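Local coordinates for putative regulatory protein (PDB 2PZ9) that probably binds DNA as a TetR-family transcriptional regulator, with a helix-turn-helix region followed by an all-helical C-terminal domain, at residues 91-96 against 104-109; 116-121 against 175-180. All blocks are in the same frame, centred on the assembly; numbering follows the deposited sequence.

In the fold
Both contacts are partly buried packing between helical elements of this TetR-like subunit. Contact 1 joins the end of helix 74-92 to helix 100-113 and lies farther out: Thr-93 and Leu-107 are buried, whereas Ala-92 and Ile-106 are exposed. Contact 2, nearer the centre of the chain, sets helix 115-127 against the junction of helices 165-176 and 178-181. Methyl groups meet a hydroxyl and a carbonyl oxygen in the first; an aromatic face receives a methyl in the second. Helix 100-113 ties them together, since Leu-107 of contact 1 packs on Ala-176 of contact 2 (CB to CB 3.7 Å) and Phe-108 CE1 reaches Trp-179 CD1 at 3.8 Å.

Contact 1: 91-96 against 104-109; sequences EATQLD and AGILFD
Thr-93 and Ile-106 bring the two backbones together, with 6.7 Å between their CA atoms, where the chain leaves helix 74-92 and turns back as helix 100-113. The contact closes the loop joining two consecutive helices of an all-helical TetR-like subunit, and helix 100-113 belongs to the tetracycline repressor-like C-terminal region. The segments meet by van der Waals packing and bury a modest 131 Å². From the helix, Ile-106 points toward the turn and uses its CG2 branch, which lies 3.6 Å from the backbone O of Ala-92 and 3.8 Å from OG1 of Thr-93. The side chains of Thr-93 and Ile-106 run past each other in opposite directions. Leu-107 meets the threonine differently, crossing it at about a right angle; its CG stands beside the backbone N and anti to the carbonyl carbon (chi1 -61°), and this first torsion, together with chi2 of 159°, brings the CD2 methyl to Thr-93. Thr-93 also packs against Tyr-103 and, on helix 139-155, Lys-146. CD2 of Leu-107 lies 3.2 Å from OG1 of Thr-93 and, more loosely, 4.2 Å from its CG2.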
loop_
_atom_site.group_PDB
_atom_site.type_symbol
_atom_site.label_atom_id
_atom_site.label_comp_id
_atom_site.label_asym_id
_atom_site.label_seq_id
_atom_site.Cartn_x
_atom_site.Cartn_y
_atom_site.Cartn_z
ATOM N N GLU A 91 -13.657 9.129 12.027
ATOM C CA GLU A 91 -13.838 10.172 13.042
ATOM C C GLU A 91 -12.567 10.963 13.328
ATOM O O GLU A 91 -12.618 12.174 13.509
ATOM C CB GLU A 91 -14.390 9.575 14.328
ATOM C CG GLU A 91 -15.785 9.031 14.125
ATOM C CD GLU A 91 -16.410 8.494 15.393
ATOM O OE1 GLU A 91 -16.009 8.917 16.504
ATOM O OE2 GLU A 91 -17.319 7.648 15.272
ATOM N N ALA A 92 -11.433 10.276 13.357
ATOM C CA ALA A 92 -10.139 10.934 13.487
ATOM C C ALA A 92 -9.763 11.742 12.226
ATOM O O ALA A 92 -8.747 12.445 12.215
ATOM C CB ALA A 92 -9.058 9.889 13.801
ATOM N N THR A 93 -10.594 11.659 11.184
ATOM C CA THR A 93 -10.168 12.020 9.822
ATOM C C THR A 93 -11.119 12.959 9.099
ATOM O O THR A 93 -11.205 12.934 7.873
ATOM C CB THR A 93 -9.841 10.728 8.999
ATOM O OG1 THR A 93 -8.440 10.470 9.102
ATOM C CG2 THR A 93 -10.242 10.793 7.506
ATOM N N GLN A 94 -11.829 13.791 9.862
ATOM C CA GLN A 94 -12.571 14.905 9.283
ATOM C C GLN A 94 -11.729 15.514 8.136
ATOM O O GLN A 94 -10.591 15.955 8.346
ATOM C CB GLN A 94 -12.906 15.921 10.397
ATOM C CG GLN A 94 -13.196 17.392 9.979
ATOM C CD GLN A 94 -14.605 17.613 9.398
ATOM O OE1 GLN A 94 -14.766 18.225 8.323
ATOM N NE2 GLN A 94 -15.624 17.123 10.106
ATOM N N LEU A 95 -12.268 15.481 6.919
ATOM C CA LEU A 95 -11.560 16.064 5.791
ATOM C C LEU A 95 -11.732 17.571 5.706
ATOM O O LEU A 95 -12.851 18.079 5.680
ATOM C CB LEU A 95 -11.974 15.427 4.463
ATOM C CG LEU A 95 -11.670 16.245 3.182
ATOM C CD1 LEU A 95 -10.175 16.500 2.926
ATOM C CD2 LEU A 95 -12.296 15.601 1.955
ATOM N N ASP A 96 -10.606 18.276 5.656
ATOM C CA ASP A 96 -10.614 19.700 5.396
ATOM C C ASP A 96 -10.106 19.984 3.984
ATOM O O ASP A 96 -8.901 19.871 3.732
ATOM C CB ASP A 96 -9.768 20.447 6.416
ATOM C CG ASP A 96 -10.056 21.947 6.417
ATOM O OD1 ASP A 96 -10.300 22.544 5.332
ATOM O OD2 ASP A 96 -10.046 22.535 7.519
ATOM N N ALA A 104 -3.312 15.306 5.281
ATOM C CA ALA A 104 -2.371 14.213 5.082
ATOM C C ALA A 104 -1.606 13.953 6.360
ATOM O O ALA A 104 -1.353 12.800 6.683
ATOM C CB ALA A 104 -1.423 14.525 3.944
ATOM N N GLY A 105 -1.247 15.020 7.080
ATOM C CA GLY A 105 -0.546 14.895 8.344
ATOM C C GLY A 105 -1.433 14.145 9.306
ATOM O O GLY A 105 -0.973 13.274 10.036
ATOM N N ILE A 106 -2.720 14.461 9.276
ATOM C CA ILE A 106 -3.709 13.785 10.109
ATOM C C ILE A 106 -3.659 12.247 9.896
ATOM O O ILE A 106 -3.461 11.491 10.856
ATOM C CB ILE A 106 -5.126 14.482 9.979
ATOM C CG1 ILE A 106 -5.385 15.381 11.187
ATOM C CG2 ILE A 106 -6.285 13.520 9.855
ATOM C CD1 ILE A 106 -4.897 16.849 11.035
ATOM N N LEU A 107 -3.766 11.797 8.640
ATOM C CA LEU A 107 -3.669 10.357 8.315
ATOM C C LEU A 107 -2.305 9.791 8.670
ATOM O O LEU A 107 -2.189 8.648 9.118
ATOM C CB LEU A 107 -3.961 10.097 6.834
ATOM C CG LEU A 107 -5.353 10.510 6.361
ATOM C CD1 LEU A 107 -5.475 10.737 4.847
ATOM C CD2 LEU A 107 -6.350 9.449 6.834
ATOM N N PHE A 108 -1.266 10.590 8.464
ATOM C CA PHE A 108 0.053 10.115 8.753
ATOM C C PHE A 108 0.138 9.764 10.228
ATOM O O PHE A 108 0.610 8.683 10.600
ATOM C CB PHE A 108 1.084 11.164 8.422
ATOM C CG PHE A 108 2.473 10.766 8.811
ATOM C CD1 PHE A 108 3.234 9.943 7.978
ATOM C CD2 PHE A 108 3.020 11.183 10.030
ATOM C CE1 PHE A 108 4.526 9.558 8.362
ATOM C CE2 PHE A 108 4.303 10.806 10.412
ATOM C CZ PHE A 108 5.059 10.007 9.589
ATOM N N ASP A 109 -0.341 10.698 11.053
ATOM C CA ASP A 109 -0.334 10.582 12.494
ATOM C C ASP A 109 -1.048 9.342 12.948
ATOM O O ASP A 109 -0.540 8.600 13.781
ATOM C CB ASP A 109 -1.030 11.795 13.079
ATOM C CG ASP A 109 -0.224 13.066 12.913
ATOM O OD1 ASP A 109 1.013 12.987 12.677
ATOM O OD2 ASP A 109 -0.838 14.151 13.020
#

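Contact 2: 116-121 against 175-180; sequences DHYRLI and IAMTWA
Tyr-118 and Ala-180 form a CH-pi contact within the tetracycline repressor-like C-terminal domain, where helix 115-127 packs against the break between helix 165-176 and the short, weakly bonded helix 178-181. The methyl CB of Ala-180 sits almost exactly over the middle of the tyrosine ring, 3.5 Å from the centroid of Tyr-118 and only 4° off the ring normal. All six ring carbons are therefore at nearly equal range, CG of Tyr-118 being 3.7 Å from CB of Ala-180 and CZ 3.9 Å from it. The hydroxyl-bearing end of the ring lies beside the Ala-180 carbonyl, CE2 of Tyr-118 being 3.8 Å from O of Ala-180. CB of Tyr-118 already points toward 175-180, and CG anti to the backbone N (chi1 180°) extends the ring so that its face meets Ala-180. Met-177, present as selenomethionine, lies in the non-helical link and approaches obliquely: its CB is 4.2 Å from CE1 of Tyr-118, while the rest of the side chain, bent at chi2, turns off from the tyrosine. With an alanine at Tyr-118, the methyl of Ala-180 would probably lose the aromatic face beneath it, and a gap would be likely to open beside Met-177. Phe-111 of helix 100-113 packs on both Tyr-118 and Met-177, joining a third helix to the contact. Next to the tyrosine, Arg-119 hydrogen-bonds through NH1 to Ala-44 O of helix 32-50 and through NH2 to Leu-126 O of the second subunit, whereas His-117 packs on Glu-85 and Leu-89 of helix 74-92.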
loop_
_atom_site.group_PDB
_atom_site.type_symbol
_atom_site.label_atom_id
_atom_site.label_comp_id
_atom_site.label_asym_id
_atom_site.label_seq_id
_atom_site.Cartn_x
_atom_site.Cartn_y
_atom_site.Cartn_z
ATOM N N ASP A 116 -0.694 -1.269 13.340
ATOM C CA ASP A 116 -1.419 -2.502 13.122
ATOM C C ASP A 116 -2.858 -2.329 12.586
ATOM O O ASP A 116 -3.493 -3.312 12.198
ATOM C CB ASP A 116 -1.374 -3.335 14.399
ATOM C CG ASP A 116 -2.034 -2.636 15.576
ATOM O OD1 ASP A 116 -2.298 -1.400 15.511
ATOM O OD2 ASP A 116 -2.299 -3.351 16.578
ATOM N N HIS A 117 -3.367 -1.099 12.547
ATOM C CA HIS A 117 -4.625 -0.838 11.848
ATOM C C HIS A 117 -4.317 -1.070 10.394
ATOM O O HIS A 117 -5.101 -1.693 9.657
ATOM C CB HIS A 117 -5.112 0.606 12.057
ATOM C CG HIS A 117 -6.321 0.986 11.232
ATOM N ND1 HIS A 117 -7.275 1.886 11.678
ATOM C CD2 HIS A 117 -6.729 0.599 9.992
ATOM C CE1 HIS A 117 -8.213 2.035 10.752
ATOM N NE2 HIS A 117 -7.907 1.261 9.720
ATOM N N TYR A 118 -3.154 -0.573 9.996
ATOM C CA TYR A 118 -2.720 -0.707 8.630
ATOM C C TYR A 118 -2.573 -2.182 8.202
ATOM O O TYR A 118 -3.091 -2.574 7.151
ATOM C CB TYR A 118 -1.430 0.070 8.395
ATOM C CG TYR A 118 -0.961 -0.067 6.972
ATOM C CD1 TYR A 118 -1.503 0.729 5.965
ATOM C CD2 TYR A 118 -0.010 -1.032 6.616
ATOM C CE1 TYR A 118 -1.091 0.603 4.648
ATOM C CE2 TYR A 118 0.400 -1.177 5.291
ATOM C CZ TYR A 118 -0.145 -0.346 4.317
ATOM O OH TYR A 118 0.266 -0.468 3.010
ATOM N N ARG A 119 -1.877 -2.977 9.020
ATOM C CA ARG A 119 -1.718 -4.420 8.786
ATOM C C ARG A 119 -3.069 -5.067 8.671
ATOM O O ARG A 119 -3.332 -5.847 7.761
ATOM C CB ARG A 119 -1.044 -5.097 9.962
ATOM C CG ARG A 119 0.383 -4.773 10.187
ATOM C CD ARG A 119 1.027 -6.020 10.718
ATOM N NE ARG A 119 1.900 -6.609 9.710
ATOM C CZ ARG A 119 2.170 -7.908 9.560
ATOM N NH1 ARG A 119 1.615 -8.838 10.331
ATOM N NH2 ARG A 119 3.008 -8.279 8.604
ATOM N N LEU A 120 -3.923 -4.735 9.622
ATOM C CA LEU A 120 -5.233 -5.337 9.706
ATOM C C LEU A 120 -6.146 -5.031 8.509
ATOM O O LEU A 120 -6.836 -5.945 8.037
ATOM C CB LEU A 120 -5.884 -5.026 11.057
ATOM C CG LEU A 120 -7.314 -5.456 11.302
ATOM C CD1 LEU A 120 -7.532 -5.594 12.767
ATOM C CD2 LEU A 120 -8.227 -4.385 10.755
ATOM N N ILE A 121 -6.162 -3.806 7.990
ATOM C CA ILE A 121 -6.969 -3.654 6.776
ATOM C C ILE A 121 -6.340 -4.257 5.533
ATOM O O ILE A 121 -7.056 -4.766 4.658
ATOM C CB ILE A 121 -7.519 -2.233 6.482
ATOM C CG1 ILE A 121 -6.383 -1.214 6.337
ATOM C CG2 ILE A 121 -8.704 -1.889 7.476
ATOM C CD1 ILE A 121 -6.849 0.238 6.293
ATOM N N ILE A 175 -0.204 8.663 -0.472
ATOM C CA ILE A 175 1.008 9.362 -0.014
ATOM C C ILE A 175 1.164 9.287 1.504
ATOM O O ILE A 175 2.272 9.113 2.010
ATOM C CB ILE A 175 0.999 10.868 -0.421
ATOM C CG1 ILE A 175 0.286 11.069 -1.749
ATOM C CG2 ILE A 175 2.400 11.426 -0.591
ATOM C CD1 ILE A 175 -0.019 12.568 -2.052
ATOM N N ALA A 176 0.029 9.411 2.192
ATOM C CA ALA A 176 -0.068 9.396 3.644
ATOM C C ALA A 176 0.333 8.070 4.259
ATOM O O ALA A 176 0.846 8.042 5.375
ATOM C CB ALA A 176 -1.474 9.742 4.062
HETATM N N MSE A 177 0.089 6.970 3.558
HETATM C CA MSE A 177 0.501 5.692 4.095
HETATM C C MSE A 177 1.775 5.212 3.465
HETATM O O MSE A 177 2.071 4.027 3.429
HETATM C CB MSE A 177 -0.600 4.689 3.972
HETATM C CG MSE A 177 -1.766 5.021 4.869
HETATM SE SE MSE A 177 -3.186 4.349 3.729
HETATM C CE MSE A 177 -5.015 5.479 4.243
ATOM N N THR A 178 2.534 6.196 3.013
ATOM C CA THR A 178 3.847 6.060 2.409
ATOM C C THR A 178 4.847 5.178 3.171
ATOM O O THR A 178 5.550 4.384 2.559
ATOM C CB THR A 178 4.414 7.464 2.158
ATOM O OG1 THR A 178 5.474 7.406 1.222
ATOM C CG2 THR A 178 4.919 8.054 3.430
ATOM N N TRP A 179 4.884 5.304 4.495
ATOM C CA TRP A 179 5.884 4.616 5.326
ATOM C C TRP A 179 5.420 3.260 5.843
ATOM O O TRP A 179 6.230 2.346 6.051
ATOM C CB TRP A 179 6.370 5.525 6.452
ATOM C CG TRP A 179 7.160 6.628 5.856
ATOM C CD1 TRP A 179 6.772 7.935 5.695
ATOM C CD2 TRP A 179 8.459 6.517 5.248
ATOM N NE1 TRP A 179 7.767 8.655 5.046
ATOM C CE2 TRP A 179 8.808 7.807 4.760
ATOM C CE3 TRP A 179 9.370 5.458 5.082
ATOM C CZ2 TRP A 179 10.017 8.055 4.126
ATOM C CZ3 TRP A 179 10.558 5.707 4.460
ATOM C CH2 TRP A 179 10.877 6.994 3.986
ATOM N N ALA A 180 4.111 3.164 6.049
ATOM C CA ALA A 180 3.405 1.908 6.128
ATOM C C ALA A 180 3.586 1.125 4.830
ATOM O O ALA A 180 4.019 -0.015 4.858
ATOM C CB ALA A 180 1.924 2.171 6.392
#